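Local atomic coordinates of mercuric reductase (Metallosphaera sedula, PDB entry 4YWO), a protein that probably reduces mercuric ion to elemental mercury with NADPH, working as an FAD-containing homodimer of the pyridine nucleotide-disulfide oxidoreductase family. Residues Ile21-Ala26 and Leu115-Ala120; Glu119-Phe122 and Val128-Asn131; Ser124-Lys129 and Asn298-Ala303; Ala137-Ile142 and Glu326-Gly331. All coordinates share one frame; numbering follows the deposited sequence. Where two conformers were deposited one is given.

Interaction 1 (Ile21-Ala26 and Leu115-Ala120); sequences IGYGAA and LIQGEA. With FAD (flavin-adenine dinucleotide), chain B.
Ile21 and Ala120 mark the nearer approach of two backbones that never pair, their CA atoms 7.1 Å apart, while Tyr23 CA stays 9.4 Å from Leu115 CA. Ile21-Ala26 leaves a strand, turns through Gly22 and Gly24, and enters a helix with Gly24 as N-cap; Leu115-Ala120 ends one strand and approaches the next. Side chains and the adenosine half of FAD bridge the separation. Tyr23 CB points toward the second segment, and CG lies between the backbone N and the carbonyl carbon (chi1 54°), which lays the ring edge against Leu115 and Gln117. There Gln117 CG meets the ring edge in its plane, and Leu115 CD1 sits near the same plane, 3.8 Å from Tyr23 CD2. The Tyr23 hydroxyl is hydrogen-bonded to the Gly47 carbonyl. Farther along, Ile21 CG2 touches Ala120 CB at 3.9 Å and also lies over the adenine face, above FAD C2A. Ala120 N donates to FAD N1A (3.0 Å), and FAD N6A returns a weak bond to Ala120 O at 3.3 Å, so one residue reads two positions of the base. Ala26 N, in the first helical turn, binds FAD O1P at 3.2 Å, as in the glycine-rich dinucleotide-binding turn of Rossmann folds. Strand 42-45 runs between strands 16-21 and 114-117 in the parallel sheet, bonding through its backbone to Gly22 and Ile116, while Ala25 rests against helix 314-330.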
# COMPACT_ATOMS: atom_id res chain seq x y z
N ILE A 21 -14.73 -25.87 -18.14
CA ILE A 21 -13.99 -25.75 -19.38
C ILE A 21 -12.97 -24.64 -19.27
O ILE A 21 -13.30 -23.47 -19.32
CB ILE A 21 -14.84 -25.53 -20.63
CG1 ILE A 21 -16.13 -26.40 -20.60
CG2 ILE A 21 -14.00 -25.68 -21.86
CD1 ILE A 21 -15.87 -27.84 -20.69
N GLY A 22 -11.71 -25.04 -19.17
CA GLY A 22 -10.56 -24.13 -19.05
C GLY A 22 -9.95 -24.23 -17.63
O GLY A 22 -10.66 -24.34 -16.65
N TYR A 23 -8.60 -24.23 -17.58
CA TYR A 23 -7.90 -24.41 -16.30
C TYR A 23 -6.89 -23.28 -15.95
O TYR A 23 -5.73 -23.51 -15.60
CB TYR A 23 -7.33 -25.82 -16.16
CG TYR A 23 -6.42 -26.40 -17.19
CD1 TYR A 23 -5.56 -25.65 -18.00
CD2 TYR A 23 -6.45 -27.79 -17.36
CE1 TYR A 23 -4.69 -26.27 -18.88
CE2 TYR A 23 -5.57 -28.39 -18.26
CZ TYR A 23 -4.74 -27.65 -19.05
OH TYR A 23 -3.88 -28.25 -19.96
N GLY A 24 -7.34 -22.08 -16.27
CA GLY A 24 -6.74 -20.84 -15.79
C GLY A 24 -7.31 -20.43 -14.43
O GLY A 24 -7.84 -21.22 -13.66
N ALA A 25 -7.22 -19.17 -14.13
CA ALA A 25 -7.63 -18.62 -12.85
C ALA A 25 -9.11 -18.88 -12.54
O ALA A 25 -9.45 -19.35 -11.45
CB ALA A 25 -7.43 -17.07 -12.91
N ALA A 26 -9.99 -18.63 -13.51
CA ALA A 26 -11.42 -18.90 -13.31
C ALA A 26 -11.69 -20.40 -13.08
O ALA A 26 -12.50 -20.77 -12.22
CB ALA A 26 -12.26 -18.32 -14.41
N LEU A 115 -9.16 -34.64 -14.38
CA LEU A 115 -8.55 -33.74 -15.32
C LEU A 115 -8.51 -34.37 -16.73
O LEU A 115 -8.01 -35.46 -16.93
CB LEU A 115 -7.16 -33.43 -14.87
CG LEU A 115 -6.33 -32.53 -15.72
CD1 LEU A 115 -6.86 -31.13 -15.69
CD2 LEU A 115 -4.90 -32.58 -15.22
N ILE A 116 -8.92 -33.62 -17.73
CA ILE A 116 -8.76 -34.00 -19.14
C ILE A 116 -8.07 -32.95 -19.92
O ILE A 116 -8.46 -31.78 -19.81
CB ILE A 116 -10.14 -34.29 -19.74
CG1 ILE A 116 -10.91 -35.32 -18.93
CG2 ILE A 116 -9.99 -34.62 -21.26
CD1 ILE A 116 -12.32 -35.48 -19.38
N GLN A 117 -6.96 -33.25 -20.63
CA GLN A 117 -6.31 -32.29 -21.41
C GLN A 117 -6.71 -32.40 -22.87
O GLN A 117 -6.52 -33.44 -23.51
CB GLN A 117 -4.78 -32.31 -21.18
CG GLN A 117 -4.49 -31.79 -19.77
CD GLN A 117 -3.03 -31.81 -19.36
OE1 GLN A 117 -2.39 -30.75 -19.19
NE2 GLN A 117 -2.50 -33.01 -19.16
N GLY A 118 -7.29 -31.34 -23.36
CA GLY A 118 -7.75 -31.30 -24.72
C GLY A 118 -8.68 -30.15 -24.97
O GLY A 118 -9.11 -29.48 -24.03
N GLU A 119 -9.03 -29.93 -26.25
CA GLU A 119 -9.92 -28.86 -26.70
C GLU A 119 -11.36 -29.38 -26.59
O GLU A 119 -11.69 -30.41 -27.27
CB GLU A 119 -9.59 -28.38 -28.08
CG GLU A 119 -10.50 -27.32 -28.57
CD GLU A 119 -10.20 -26.74 -29.90
OE1 GLU A 119 -9.50 -25.70 -29.93
OE2 GLU A 119 -10.69 -27.32 -30.90
N ALA A 120 -12.18 -28.76 -25.75
CA ALA A 120 -13.61 -29.03 -25.63
C ALA A 120 -14.41 -28.19 -26.58
O ALA A 120 -14.14 -26.97 -26.77
CB ALA A 120 -14.13 -28.84 -24.22
PA FAD B . -7.42 -18.16 -19.01
O1A FAD B . -6.50 -18.28 -17.82
O2A FAD B . -6.86 -17.90 -20.38
O5B FAD B . -8.31 -19.50 -19.08
C5B FAD B . -8.43 -20.23 -20.30
C4B FAD B . -7.74 -21.58 -20.15
O4B FAD B . -8.64 -22.63 -20.52
C3B FAD B . -6.52 -21.68 -21.05
O3B FAD B . -5.34 -21.90 -20.27
C2B FAD B . -6.76 -22.86 -21.97
O2B FAD B . -5.74 -23.84 -21.78
C1B FAD B . -8.11 -23.43 -21.58
N9A FAD B . -9.03 -23.37 -22.75
C8A FAD B . -9.29 -22.29 -23.49
N7A FAD B . -10.17 -22.57 -24.48
C5A FAD B . -10.50 -23.87 -24.38
C6A FAD B . -11.38 -24.82 -25.10
N6A FAD B . -12.11 -24.42 -26.17
N1A FAD B . -11.42 -26.10 -24.66
C2A FAD B . -10.70 -26.51 -23.60
N3A FAD B . -9.89 -25.70 -22.90
C4A FAD B . -9.74 -24.40 -23.23
N1 FAD B . -4.53 -9.32 -14.63
C2 FAD B . -4.33 -8.79 -13.40
O2 FAD B . -5.27 -8.81 -12.58
N3 FAD B . -3.16 -8.25 -13.02
C4 FAD B . -2.10 -8.20 -13.84
O4 FAD B . -1.02 -7.69 -13.46
C4X FAD B . -2.24 -8.75 -15.21
N5 FAD B . -1.22 -8.73 -16.09
C5X FAD B . -1.37 -9.25 -17.34
C6 FAD B . -0.31 -9.22 -18.23
C7 FAD B . -0.46 -9.74 -19.51
C7M FAD B . 0.70 -9.71 -20.48
C8 FAD B . -1.76 -10.34 -19.92
C8M FAD B . -1.92 -10.90 -21.31
C9 FAD B . -2.82 -10.37 -19.03
C9A FAD B . -2.67 -9.84 -17.75
N10 FAD B . -3.75 -9.87 -16.85
C10 FAD B . -3.55 -9.33 -15.56
C1' FAD B . -5.04 -10.45 -17.23
C2' FAD B . -5.17 -11.84 -16.61
O2' FAD B . -4.02 -12.62 -16.93
C3' FAD B . -6.42 -12.54 -17.12
O3' FAD B . -7.56 -11.69 -16.95
C4' FAD B . -6.65 -13.86 -16.39
O4' FAD B . -5.61 -14.78 -16.72
C5' FAD B . -8.00 -14.46 -16.75
O5' FAD B . -7.97 -15.87 -16.52
P FAD B . -9.08 -16.83 -17.19
O1P FAD B . -9.02 -18.16 -16.48
O2P FAD B . -10.38 -16.07 -17.26
O3P FAD B . -8.52 -17.03 -18.68

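Interaction 2 (Glu119-Phe122 and Val128-Asn131); sequences EARF and VKVN. With FAD (flavin-adenine dinucleotide), chain B.
Val128 sets a methyl group squarely over the ring of Phe122, although the CB atoms of this non-hydrogen-bonded pair diverge. Its CG1 lies 3.6 Å from the Phe122 ring centroid and 14° off the normal, a CH-pi contact that touches all six ring carbons; with CG1 anti to the carbonyl carbon (chi1 -64°), the methyl is carried over that face. One step along, Arg121 and Lys129 exchange both backbone bonds: Lys129 N to Arg121 O is 2.8 Å, and Arg121 N to Lys129 O is 3.0 Å. These pairs build the hairpin of strands 120-124 and 127-130, the first two strands of a three-stranded antiparallel meander whose Ala120, Val128 and Val130 side chains touch Ile44 of the parallel FAD-binding sheet. The Arg121 and Lys129 side chains run side by side, Lys129 CE 4.0 Å from Arg121 CB. Two carboxylates probably offset the proximity of their like charges: Arg121 NE binds Glu119 OE2 at 3.1 Å, the oxygen lying in the guanidinium plane but approached from above its own carboxylate, and Arg121 NH1 pairs with Asp272. Past Val130 water takes over, one molecule linking Glu119 O to Asn131 N and another linking Glu119 N to Asn131 OD1.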
# COMPACT_ATOMS: atom_id res chain seq x y z
N GLU A 119 -9.03 -29.93 -26.25
CA GLU A 119 -9.92 -28.86 -26.70
C GLU A 119 -11.36 -29.38 -26.59
O GLU A 119 -11.69 -30.41 -27.27
CB GLU A 119 -9.59 -28.38 -28.08
CG GLU A 119 -10.50 -27.32 -28.57
CD GLU A 119 -10.20 -26.74 -29.90
OE1 GLU A 119 -9.50 -25.70 -29.93
OE2 GLU A 119 -10.69 -27.32 -30.90
N ALA A 120 -12.18 -28.76 -25.75
CA ALA A 120 -13.61 -29.03 -25.63
C ALA A 120 -14.41 -28.19 -26.58
O ALA A 120 -14.14 -26.97 -26.77
CB ALA A 120 -14.13 -28.84 -24.22
N ARG A 121 -15.50 -28.78 -27.17
CA ARG A 121 -16.50 -28.04 -27.93
C ARG A 121 -17.88 -28.59 -27.62
O ARG A 121 -17.99 -29.81 -27.48
CB ARG A 121 -16.29 -28.22 -29.46
CG ARG A 121 -14.99 -27.60 -29.95
CD ARG A 121 -14.75 -27.77 -31.43
NE ARG A 121 -13.62 -26.91 -31.80
CZ ARG A 121 -13.72 -25.70 -32.33
NH1 ARG A 121 -14.90 -25.17 -32.62
NH2 ARG A 121 -12.61 -25.03 -32.60
N PHE A 122 -18.86 -27.71 -27.50
CA PHE A 122 -20.21 -28.12 -27.18
C PHE A 122 -20.83 -28.85 -28.41
O PHE A 122 -20.64 -28.35 -29.53
CB PHE A 122 -21.12 -27.04 -26.73
CG PHE A 122 -20.79 -26.61 -25.29
CD1 PHE A 122 -19.84 -25.66 -25.09
CD2 PHE A 122 -21.41 -27.15 -24.27
CE1 PHE A 122 -19.53 -25.27 -23.79
CE2 PHE A 122 -21.05 -26.84 -22.93
CZ PHE A 122 -20.09 -25.88 -22.76
N VAL A 128 -20.14 -31.89 -24.21
CA VAL A 128 -19.02 -31.44 -25.01
C VAL A 128 -18.39 -32.71 -25.60
O VAL A 128 -18.55 -33.82 -25.07
CB VAL A 128 -17.95 -30.61 -24.25
CG1 VAL A 128 -18.57 -29.29 -23.76
CG2 VAL A 128 -17.40 -31.39 -23.11
N LYS A 129 -17.62 -32.48 -26.64
CA LYS A 129 -16.64 -33.41 -27.10
C LYS A 129 -15.25 -32.95 -26.79
O LYS A 129 -14.92 -31.76 -26.97
CB LYS A 129 -16.84 -33.72 -28.65
CG LYS A 129 -16.58 -32.52 -29.53
CD LYS A 129 -16.70 -32.78 -31.08
CE LYS A 129 -16.60 -31.44 -31.84
NZ LYS A 129 -16.49 -31.57 -33.33
N VAL A 130 -14.45 -33.91 -26.36
CA VAL A 130 -13.02 -33.68 -26.26
C VAL A 130 -12.27 -34.99 -26.62
O VAL A 130 -12.52 -36.02 -26.08
CB VAL A 130 -12.65 -33.09 -24.87
CG1 VAL A 130 -13.21 -33.91 -23.75
CG2 VAL A 130 -11.17 -32.79 -24.77
N ASN A 131 -11.25 -34.81 -27.44
CA ASN A 131 -10.40 -35.93 -27.91
C ASN A 131 -11.31 -37.09 -28.46
O ASN A 131 -11.06 -38.30 -28.28
CB ASN A 131 -9.48 -36.42 -26.79
CG ASN A 131 -8.52 -35.31 -26.26
OD1 ASN A 131 -8.09 -34.49 -27.00
ND2 ASN A 131 -8.25 -35.30 -24.95
PA FAD B . -7.42 -18.16 -19.01
O1A FAD B . -6.50 -18.28 -17.82
O2A FAD B . -6.86 -17.90 -20.38
O5B FAD B . -8.31 -19.50 -19.08
C5B FAD B . -8.43 -20.23 -20.30
C4B FAD B . -7.74 -21.58 -20.15
O4B FAD B . -8.64 -22.63 -20.52
C3B FAD B . -6.52 -21.68 -21.05
O3B FAD B . -5.34 -21.90 -20.27
C2B FAD B . -6.76 -22.86 -21.97
O2B FAD B . -5.74 -23.84 -21.78
C1B FAD B . -8.11 -23.43 -21.58
N9A FAD B . -9.03 -23.37 -22.75
C8A FAD B . -9.29 -22.29 -23.49
N7A FAD B . -10.17 -22.57 -24.48
C5A FAD B . -10.50 -23.87 -24.38
C6A FAD B . -11.38 -24.82 -25.10
N6A FAD B . -12.11 -24.42 -26.17
N1A FAD B . -11.42 -26.10 -24.66
C2A FAD B . -10.70 -26.51 -23.60
N3A FAD B . -9.89 -25.70 -22.90
C4A FAD B . -9.74 -24.40 -23.23
N1 FAD B . -4.53 -9.32 -14.63
C2 FAD B . -4.33 -8.79 -13.40
O2 FAD B . -5.27 -8.81 -12.58
N3 FAD B . -3.16 -8.25 -13.02
C4 FAD B . -2.10 -8.20 -13.84
O4 FAD B . -1.02 -7.69 -13.46
C4X FAD B . -2.24 -8.75 -15.21
N5 FAD B . -1.22 -8.73 -16.09
C5X FAD B . -1.37 -9.25 -17.34
C6 FAD B . -0.31 -9.22 -18.23
C7 FAD B . -0.46 -9.74 -19.51
C7M FAD B . 0.70 -9.71 -20.48
C8 FAD B . -1.76 -10.34 -19.92
C8M FAD B . -1.92 -10.90 -21.31
C9 FAD B . -2.82 -10.37 -19.03
C9A FAD B . -2.67 -9.84 -17.75
N10 FAD B . -3.75 -9.87 -16.85
C10 FAD B . -3.55 -9.33 -15.56
C1' FAD B . -5.04 -10.45 -17.23
C2' FAD B . -5.17 -11.84 -16.61
O2' FAD B . -4.02 -12.62 -16.93
C3' FAD B . -6.42 -12.54 -17.12
O3' FAD B . -7.56 -11.69 -16.95
C4' FAD B . -6.65 -13.86 -16.39
O4' FAD B . -5.61 -14.78 -16.72
C5' FAD B . -8.00 -14.46 -16.75
O5' FAD B . -7.97 -15.87 -16.52
P FAD B . -9.08 -16.83 -17.19
O1P FAD B . -9.02 -18.16 -16.48
O2P FAD B . -10.38 -16.07 -17.26
O3P FAD B . -8.52 -17.03 -18.68
O HOH W 1 -10.32 -32.33 -28.51
O HOH W 2 -7.62 -31.64 -28.16

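Interaction 3 (Ser124-Lys129 and Asn298-Ala303); sequences SPHAVK and NPHIYA
The direct polar link between the segments runs from Asn298 to Pro125: Asn298 ND2 donates to Pro125 O over 3.1 Å, in the carbonyl plane and on a lone pair, with an N-H...O angle of 147°. The buried amide is used at both ends. Its ND2 also binds the Ala278 carbonyl, whereas OD1 accepts His300 N at 2.9 Å, forming an Asx turn that fixes the rotation of the group. With CG anti to the backbone N (chi1 177°), the amide reaches the Pro125 carbonyl. On that side Ser124 OG accepts His126 N at 3.1 Å in an ST turn that brackets the Pro125 peptide. The aromatic contact pairs His126 with His300. His126 NE2 hangs over one face of the His300 ring, displaced toward its rim and 3.5 Å from His300 CD2, in an oblique pair with the planes inclined at 49°. Among the van der Waals contacts, Pro125 CB lies 3.7 Å from Asn298 ND2, and the extended Ile301 side chain brings CD1 near Pro125 O. Two type I beta turns, Ser124-Ala127 and Asn298-Ile301, therefore meet: one joins the hairpin strands of the antiparallel meander, the other leads into edge strand 301-303 of the parallel sheet, so the contact joins the meander to the edge of the parallel sheet in the FAD-binding domain.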
# COMPACT_ATOMS: atom_id res chain seq x y z
N SER A 124 -24.21 -30.36 -27.54
CA SER A 124 -25.58 -30.35 -27.15
C SER A 124 -25.65 -29.42 -25.94
O SER A 124 -24.59 -29.06 -25.39
CB SER A 124 -26.05 -31.71 -26.77
OG SER A 124 -25.74 -32.10 -25.46
N PRO A 125 -26.85 -29.15 -25.48
CA PRO A 125 -26.99 -28.33 -24.27
C PRO A 125 -26.43 -28.96 -23.04
O PRO A 125 -26.29 -28.21 -22.00
CB PRO A 125 -28.53 -28.21 -24.12
CG PRO A 125 -29.03 -28.31 -25.52
CD PRO A 125 -28.17 -29.36 -26.12
N HIS A 126 -26.11 -30.26 -23.01
CA HIS A 126 -25.52 -30.92 -21.85
C HIS A 126 -24.25 -31.70 -22.10
O HIS A 126 -23.85 -32.50 -21.28
CB HIS A 126 -26.46 -31.91 -21.12
CG HIS A 126 -27.44 -31.23 -20.25
ND1 HIS A 126 -28.72 -30.94 -20.71
CD2 HIS A 126 -27.33 -30.67 -19.01
CE1 HIS A 126 -29.37 -30.24 -19.79
NE2 HIS A 126 -28.56 -30.08 -18.74
N ALA A 127 -23.54 -31.46 -23.23
CA ALA A 127 -22.38 -32.24 -23.56
C ALA A 127 -21.37 -31.51 -24.42
O ALA A 127 -21.75 -30.65 -25.29
CB ALA A 127 -22.81 -33.51 -24.40
N VAL A 128 -20.14 -31.89 -24.21
CA VAL A 128 -19.02 -31.44 -25.01
C VAL A 128 -18.39 -32.71 -25.60
O VAL A 128 -18.55 -33.82 -25.07
CB VAL A 128 -17.95 -30.61 -24.25
CG1 VAL A 128 -18.57 -29.29 -23.76
CG2 VAL A 128 -17.40 -31.39 -23.11
N LYS A 129 -17.62 -32.48 -26.64
CA LYS A 129 -16.64 -33.41 -27.10
C LYS A 129 -15.25 -32.95 -26.79
O LYS A 129 -14.92 -31.76 -26.97
CB LYS A 129 -16.84 -33.72 -28.65
CG LYS A 129 -16.58 -32.52 -29.53
CD LYS A 129 -16.70 -32.78 -31.08
CE LYS A 129 -16.60 -31.44 -31.84
NZ LYS A 129 -16.49 -31.57 -33.33
N ASN A 298 -28.59 -20.75 -21.54
CA ASN A 298 -28.82 -22.09 -21.10
C ASN A 298 -28.70 -22.11 -19.65
O ASN A 298 -27.62 -21.85 -19.11
CB ASN A 298 -27.82 -23.03 -21.74
CG ASN A 298 -27.93 -24.44 -21.29
OD1 ASN A 298 -28.39 -24.81 -20.20
ND2 ASN A 298 -27.42 -25.33 -22.15
N PRO A 299 -29.79 -22.35 -18.90
CA PRO A 299 -29.70 -22.19 -17.43
C PRO A 299 -28.84 -23.18 -16.69
O PRO A 299 -28.59 -23.00 -15.50
CB PRO A 299 -31.22 -22.33 -16.97
CG PRO A 299 -31.75 -23.28 -18.02
CD PRO A 299 -31.12 -22.91 -19.31
N HIS A 300 -28.31 -24.18 -17.39
CA HIS A 300 -27.37 -25.09 -16.80
C HIS A 300 -25.89 -24.73 -17.10
O HIS A 300 -25.03 -25.52 -16.68
CB HIS A 300 -27.59 -26.48 -17.34
CG HIS A 300 -28.98 -26.97 -17.09
ND1 HIS A 300 -29.42 -27.29 -15.82
CD2 HIS A 300 -30.06 -27.04 -17.90
CE1 HIS A 300 -30.69 -27.63 -15.87
NE2 HIS A 300 -31.11 -27.48 -17.12
N ILE A 301 -25.68 -23.66 -17.78
CA ILE A 301 -24.30 -23.25 -18.25
C ILE A 301 -24.08 -21.83 -17.71
O ILE A 301 -24.86 -20.89 -17.97
CB ILE A 301 -24.13 -23.33 -19.75
CG1 ILE A 301 -24.38 -24.75 -20.18
CG2 ILE A 301 -22.74 -22.84 -20.16
CD1 ILE A 301 -24.22 -24.98 -21.67
N TYR A 302 -22.94 -21.71 -17.00
CA TYR A 302 -22.47 -20.43 -16.46
C TYR A 302 -21.11 -20.17 -17.13
O TYR A 302 -20.50 -21.05 -17.78
CB TYR A 302 -22.30 -20.62 -14.98
CG TYR A 302 -23.61 -20.73 -14.23
CD1 TYR A 302 -24.27 -21.94 -14.22
CD2 TYR A 302 -24.06 -19.72 -13.42
CE1 TYR A 302 -25.46 -22.07 -13.53
CE2 TYR A 302 -25.27 -19.83 -12.74
CZ TYR A 302 -25.90 -21.02 -12.75
OH TYR A 302 -27.10 -21.28 -12.09
N ALA A 303 -20.63 -18.92 -16.97
CA ALA A 303 -19.33 -18.57 -17.59
C ALA A 303 -18.59 -17.57 -16.65
O ALA A 303 -19.22 -16.89 -15.87
CB ALA A 303 -19.49 -18.02 -18.92

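Interaction 4 (Ala137-Ile142 and Glu326-Gly331); sequences AEKFVI and ENALTG
Lys139 and Ala328 make most of this contact, a lysine side chain folded against the last turns of a helix. The lysine begins with CG anti to its carbonyl carbon, then bends at chi2 (-73°) and again at chi4 (44°), so that it curls round the Ala328 carbonyl instead of running past it. Lys139 NZ donates to Ala328 O at 2.7 Å, arriving 19° out of the carbonyl plane. The methylenes follow the same oxygen, with CD 3.7 Å from Ala328 O, while Lys139 CD lies 4.2 Å from Ala328 CB. Ala328 points its methyl at the strand, a small side chain consistent with the close approach, Ala328 CA lying 6.5 Å from Lys139 CA. An ammonium placed near the C-terminal end of a helix would probably also be favoured by the partial negative charge of that end. The helix finishes just beyond: Glu326 O receives both Thr330 N and Thr330 OG1, from opposite faces of its plane, and Gly331, with positive phi, returns its N to Asn327 O. Val141, two residues on from Lys139, points the same way but stands farther off. Strand 139-142 lies between strands 16-21 and 301-303 in the parallel sheet; helix 314-330 packs on the Lys139 and Val141 face, where Ala328 also touches Tyr302, while Phe140 on the reverse face meets Phe122 of the antiparallel meander.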
# COMPACT_ATOMS: atom_id res chain seq x y z
N ALA A 137 -22.58 -33.34 -18.68
CA ALA A 137 -22.67 -32.82 -17.33
C ALA A 137 -23.97 -32.09 -17.13
O ALA A 137 -24.54 -31.45 -18.03
CB ALA A 137 -21.46 -31.93 -17.05
N GLU A 138 -24.46 -32.11 -15.88
CA GLU A 138 -25.65 -31.42 -15.46
C GLU A 138 -25.47 -29.91 -15.50
O GLU A 138 -26.37 -29.15 -15.80
CB GLU A 138 -26.03 -31.83 -14.01
CG GLU A 138 -26.34 -33.32 -13.84
CD GLU A 138 -26.66 -33.74 -12.41
OE1 GLU A 138 -26.46 -32.95 -11.48
OE2 GLU A 138 -27.07 -34.91 -12.20
N LYS A 139 -24.23 -29.52 -15.14
CA LYS A 139 -23.92 -28.13 -15.13
C LYS A 139 -22.53 -27.92 -15.76
O LYS A 139 -21.66 -28.77 -15.61
CB LYS A 139 -23.85 -27.60 -13.68
CG LYS A 139 -25.16 -27.67 -12.89
CD LYS A 139 -26.07 -26.62 -13.42
CE LYS A 139 -27.52 -26.76 -12.92
NZ LYS A 139 -27.47 -27.04 -11.47
N PHE A 140 -22.33 -26.79 -16.42
CA PHE A 140 -21.03 -26.37 -16.98
C PHE A 140 -20.65 -25.00 -16.47
O PHE A 140 -21.49 -24.06 -16.38
CB PHE A 140 -20.98 -26.31 -18.51
CG PHE A 140 -21.03 -27.68 -19.15
CD1 PHE A 140 -22.26 -28.31 -19.27
CD2 PHE A 140 -19.94 -28.27 -19.70
CE1 PHE A 140 -22.36 -29.55 -19.90
CE2 PHE A 140 -20.07 -29.52 -20.35
CZ PHE A 140 -21.24 -30.15 -20.37
N VAL A 141 -19.34 -24.81 -16.29
CA VAL A 141 -18.80 -23.47 -16.16
C VAL A 141 -17.78 -23.25 -17.24
O VAL A 141 -16.78 -24.04 -17.34
CB VAL A 141 -18.14 -23.29 -14.76
CG1 VAL A 141 -17.41 -21.92 -14.72
CG2 VAL A 141 -19.15 -23.45 -13.64
N ILE A 142 -18.03 -22.30 -18.13
CA ILE A 142 -17.12 -21.99 -19.22
C ILE A 142 -16.13 -20.93 -18.74
O ILE A 142 -16.56 -19.83 -18.41
CB ILE A 142 -17.85 -21.50 -20.48
CG1 ILE A 142 -18.92 -22.57 -20.89
CG2 ILE A 142 -16.88 -21.21 -21.61
CD1 ILE A 142 -19.77 -22.12 -22.01
N GLU A 326 -20.71 -21.81 -7.33
CA GLU A 326 -21.68 -21.86 -6.25
C GLU A 326 -23.04 -21.69 -6.78
O GLU A 326 -24.00 -22.45 -6.31
CB GLU A 326 -21.31 -20.77 -5.19
CG GLU A 326 -22.25 -20.84 -4.04
CD GLU A 326 -21.84 -19.96 -2.88
OE1 GLU A 326 -20.83 -19.21 -3.00
OE2 GLU A 326 -22.60 -19.96 -1.88
N ASN A 327 -23.30 -20.76 -7.70
CA ASN A 327 -24.67 -20.57 -8.23
C ASN A 327 -25.11 -21.85 -8.99
O ASN A 327 -26.28 -22.36 -8.87
CB ASN A 327 -24.80 -19.43 -9.17
CG ASN A 327 -24.69 -18.03 -8.43
OD1 ASN A 327 -24.82 -17.99 -7.25
ND2 ASN A 327 -24.58 -16.98 -9.16
N ALA A 328 -24.17 -22.46 -9.65
CA ALA A 328 -24.54 -23.69 -10.48
C ALA A 328 -24.86 -24.82 -9.60
O ALA A 328 -25.88 -25.52 -9.90
CB ALA A 328 -23.37 -24.05 -11.43
N LEU A 329 -24.11 -25.03 -8.50
CA LEU A 329 -24.26 -26.26 -7.68
C LEU A 329 -25.23 -26.09 -6.50
O LEU A 329 -25.68 -27.11 -5.96
CB LEU A 329 -22.99 -26.79 -7.13
CG LEU A 329 -21.84 -27.17 -8.05
CD1 LEU A 329 -20.56 -27.46 -7.36
CD2 LEU A 329 -22.30 -28.41 -8.85
N THR A 330 -25.53 -24.85 -6.10
CA THR A 330 -26.37 -24.68 -4.90
C THR A 330 -27.64 -24.06 -5.22
O THR A 330 -28.50 -24.05 -4.38
CB THR A 330 -25.63 -23.87 -3.77
OG1 THR A 330 -25.55 -22.54 -4.15
CG2 THR A 330 -24.30 -24.39 -3.51
N GLY A 331 -27.81 -23.50 -6.39
CA GLY A 331 -28.99 -22.79 -6.70
C GLY A 331 -29.04 -21.35 -6.15
O GLY A 331 -30.07 -20.69 -6.16

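From the N terminus, interaction 1 closes a largely helical excursion of 88 residues, bringing Leu115-Ala120 back to the glycine-rich turn. Interaction 2 opens on the last two residues of that segment and closes the short hairpin of the meander; interaction 3 starts inside this hairpin, sharing Val128 and Lys129 with it. Interactions 3 and 4 span 168 and 183 residues, including the second parallel sheet (strands 176-180 to 260-263), and they cross, their segments alternating along the chain. Tyr302 is bonded through its backbone to Phe140 and probably to Ile142, which joins these two directly, and Ile21 N bonds Val141 O between interactions 1 and 4. Together the contacts unite parallel sheet, meander and helix 314-330.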